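Local coordinates for protein O-methyltransferase (Bacillus halodurans, PDB 2GPY) that probably transfers a methyl group from S-adenosylmethionine to a hydroxyl of a substrate that is not known, at residues R57-G62 / V82-D87. Sequence-based numbering, arbitrary orientation.
Sequences RILEIG and VSIERD
Leu-59, Ile-61, Val-82 and Ile-84 form a ridged apolar face on two neighbouring parallel strands. With CG anti to the backbone N (chi1 172°), Leu-59 brings CD1 to 3.5 Å from the carbonyl O of Val-82 and 3.9 Å from its CG1, the short, beta-branched valine being a low bump. Farther along, Ile-61 and Ile-84 run side by side, their CD1 atoms 3.8 Å apart, and Tyr-146 of helix 139-146 packs against Leu-59 and both isoleucines. On the other face, the extended chain of Glu-60 passes Ser-83, small enough to fit alongside it, and OE1 accepts a hydrogen bond from OG, though the placing of OG is less sure. Gly-62 N bonds to Ile-84 O (2.7 Å); at its backbone angles (phi 104°) a CB would press on the carbonyl O of Ile-61, so glycine suits the turn. Glu-85 bends at chi2 (55°): OE1, 3.7 Å from Gly-62 C, accepts a hydrogen bond from Ala-64 N, and OE2 one from Asp-87 N (2.8 Å). With an alanine here, both amides would probably lose their carboxylate acceptors and a gap open beside Gly-62. This pairing belongs to a beta-alpha-beta unit of a Rossmann-like methyltransferase fold, where a glycine-bearing turn and an acidic strand end usually frame the S-adenosylmethionine pocket.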
loop_
_atom_site.group_PDB
_atom_site.type_symbol
_atom_site.label_atom_id
_atom_site.label_comp_id
_atom_site.label_asym_id
_atom_site.label_seq_id
_atom_site.Cartn_x
_atom_site.Cartn_y
_atom_site.Cartn_z
ATOM N N ARG B 57 -2.985 -1.289 -15.319
ATOM C CA ARG B 57 -2.713 -2.550 -16.042
ATOM C C ARG B 57 -2.175 -3.562 -15.032
ATOM O O ARG B 57 -1.170 -3.296 -14.357
ATOM C CB ARG B 57 -1.672 -2.324 -17.143
ATOM C CG ARG B 57 -2.145 -1.425 -18.323
ATOM C CD ARG B 57 -1.038 -1.244 -19.357
ATOM N NE ARG B 57 -0.457 -2.520 -19.793
ATOM C CZ ARG B 57 -1.091 -3.461 -20.494
ATOM N NH1 ARG B 57 -2.365 -3.315 -20.868
ATOM N NH2 ARG B 57 -0.441 -4.569 -20.823
ATOM N N ILE B 58 -2.850 -4.702 -14.918
ATOM C CA ILE B 58 -2.494 -5.745 -13.936
ATOM C C ILE B 58 -2.266 -7.050 -14.693
ATOM O O ILE B 58 -3.059 -7.420 -15.589
ATOM C CB ILE B 58 -3.623 -5.942 -12.913
ATOM C CG1 ILE B 58 -3.884 -4.620 -12.166
ATOM C CG2 ILE B 58 -3.308 -7.139 -11.931
ATOM C CD1 ILE B 58 -5.256 -4.569 -11.425
ATOM N N LEU B 59 -1.172 -7.733 -14.364
ATOM C CA LEU B 59 -0.909 -9.082 -14.879
ATOM C C LEU B 59 -0.980 -10.090 -13.720
ATOM O O LEU B 59 -0.365 -9.902 -12.662
ATOM C CB LEU B 59 0.469 -9.138 -15.539
ATOM C CG LEU B 59 0.929 -10.540 -15.951
ATOM C CD1 LEU B 59 -0.003 -11.160 -17.013
ATOM C CD2 LEU B 59 2.353 -10.488 -16.438
ATOM N N GLU B 60 -1.748 -11.153 -13.915
ATOM C CA GLU B 60 -1.892 -12.183 -12.903
ATOM C C GLU B 60 -1.461 -13.524 -13.457
ATOM O O GLU B 60 -1.853 -13.887 -14.562
ATOM C CB GLU B 60 -3.362 -12.275 -12.457
ATOM C CG GLU B 60 -3.728 -13.569 -11.737
ATOM C CD GLU B 60 -5.193 -13.565 -11.336
ATOM O OE1 GLU B 60 -6.060 -13.707 -12.225
ATOM O OE2 GLU B 60 -5.449 -13.332 -10.132
ATOM N N ILE B 61 -0.675 -14.262 -12.683
ATOM C CA ILE B 61 -0.284 -15.599 -13.101
ATOM C C ILE B 61 -1.055 -16.584 -12.245
ATOM O O ILE B 61 -0.832 -16.651 -11.029
ATOM C CB ILE B 61 1.222 -15.842 -12.905
ATOM C CG1 ILE B 61 2.060 -14.672 -13.486
ATOM C CG2 ILE B 61 1.625 -17.237 -13.474
ATOM C CD1 ILE B 61 1.855 -14.356 -14.964
ATOM N N GLY B 62 -1.953 -17.345 -12.878
ATOM C CA GLY B 62 -2.754 -18.325 -12.161
ATOM C C GLY B 62 -4.174 -17.852 -11.950
ATOM O O GLY B 62 -4.564 -17.518 -10.829
ATOM N N VAL B 82 -4.739 -8.805 -17.396
ATOM C CA VAL B 82 -4.362 -9.926 -18.241
ATOM C C VAL B 82 -4.103 -11.055 -17.240
ATOM O O VAL B 82 -3.419 -10.840 -16.245
ATOM C CB VAL B 82 -3.097 -9.634 -19.054
ATOM C CG1 VAL B 82 -2.669 -10.890 -19.854
ATOM C CG2 VAL B 82 -3.333 -8.461 -20.007
ATOM N N SER B 83 -4.648 -12.244 -17.468
ATOM C CA SER B 83 -4.419 -13.354 -16.520
ATOM C C SER B 83 -4.144 -14.686 -17.245
ATOM O O SER B 83 -4.742 -14.950 -18.284
ATOM C CB SER B 83 -5.633 -13.489 -15.605
ATOM O OG SER B 83 -5.429 -14.452 -14.554
ATOM N N ILE B 84 -3.237 -15.503 -16.701
ATOM C CA ILE B 84 -2.735 -16.676 -17.381
ATOM C C ILE B 84 -3.074 -17.905 -16.546
ATOM O O ILE B 84 -2.899 -17.888 -15.331
ATOM C CB ILE B 84 -1.211 -16.621 -17.582
ATOM C CG1 ILE B 84 -0.812 -15.414 -18.436
ATOM C CG2 ILE B 84 -0.756 -17.879 -18.310
ATOM C CD1 ILE B 84 0.731 -15.169 -18.449
ATOM N N GLU B 85 -3.623 -18.928 -17.195
ATOM C CA GLU B 85 -3.992 -20.177 -16.526
ATOM C C GLU B 85 -3.576 -21.383 -17.372
ATOM O O GLU B 85 -3.826 -21.428 -18.572
ATOM C CB GLU B 85 -5.508 -20.203 -16.268
ATOM C CG GLU B 85 -6.070 -21.522 -15.650
ATOM C CD GLU B 85 -5.363 -21.905 -14.363
ATOM O OE1 GLU B 85 -5.159 -21.034 -13.465
ATOM O OE2 GLU B 85 -4.989 -23.078 -14.265
ATOM N N ARG B 86 -2.972 -22.371 -16.734
ATOM C CA ARG B 86 -2.536 -23.548 -17.453
ATOM C C ARG B 86 -3.504 -24.729 -17.417
ATOM O O ARG B 86 -3.387 -25.624 -18.243
ATOM C CB ARG B 86 -1.136 -23.970 -16.980
ATOM C CG ARG B 86 -1.069 -24.586 -15.592
ATOM C CD ARG B 86 0.091 -25.623 -15.565
ATOM N NE ARG B 86 0.364 -26.085 -14.206
ATOM C CZ ARG B 86 1.492 -26.669 -13.802
ATOM N NH1 ARG B 86 2.499 -26.877 -14.646
ATOM N NH2 ARG B 86 1.616 -27.043 -12.534
ATOM N N ASP B 87 -4.454 -24.746 -16.477
ATOM C CA ASP B 87 -5.407 -25.867 -16.390
ATOM C C ASP B 87 -6.595 -25.591 -17.311
ATOM O O ASP B 87 -7.305 -24.606 -17.103
ATOM C CB ASP B 87 -5.887 -26.074 -14.934
ATOM C CG ASP B 87 -6.900 -27.200 -14.807
ATOM O OD1 ASP B 87 -8.065 -27.042 -15.209
ATOM O OD2 ASP B 87 -6.537 -28.287 -14.322
#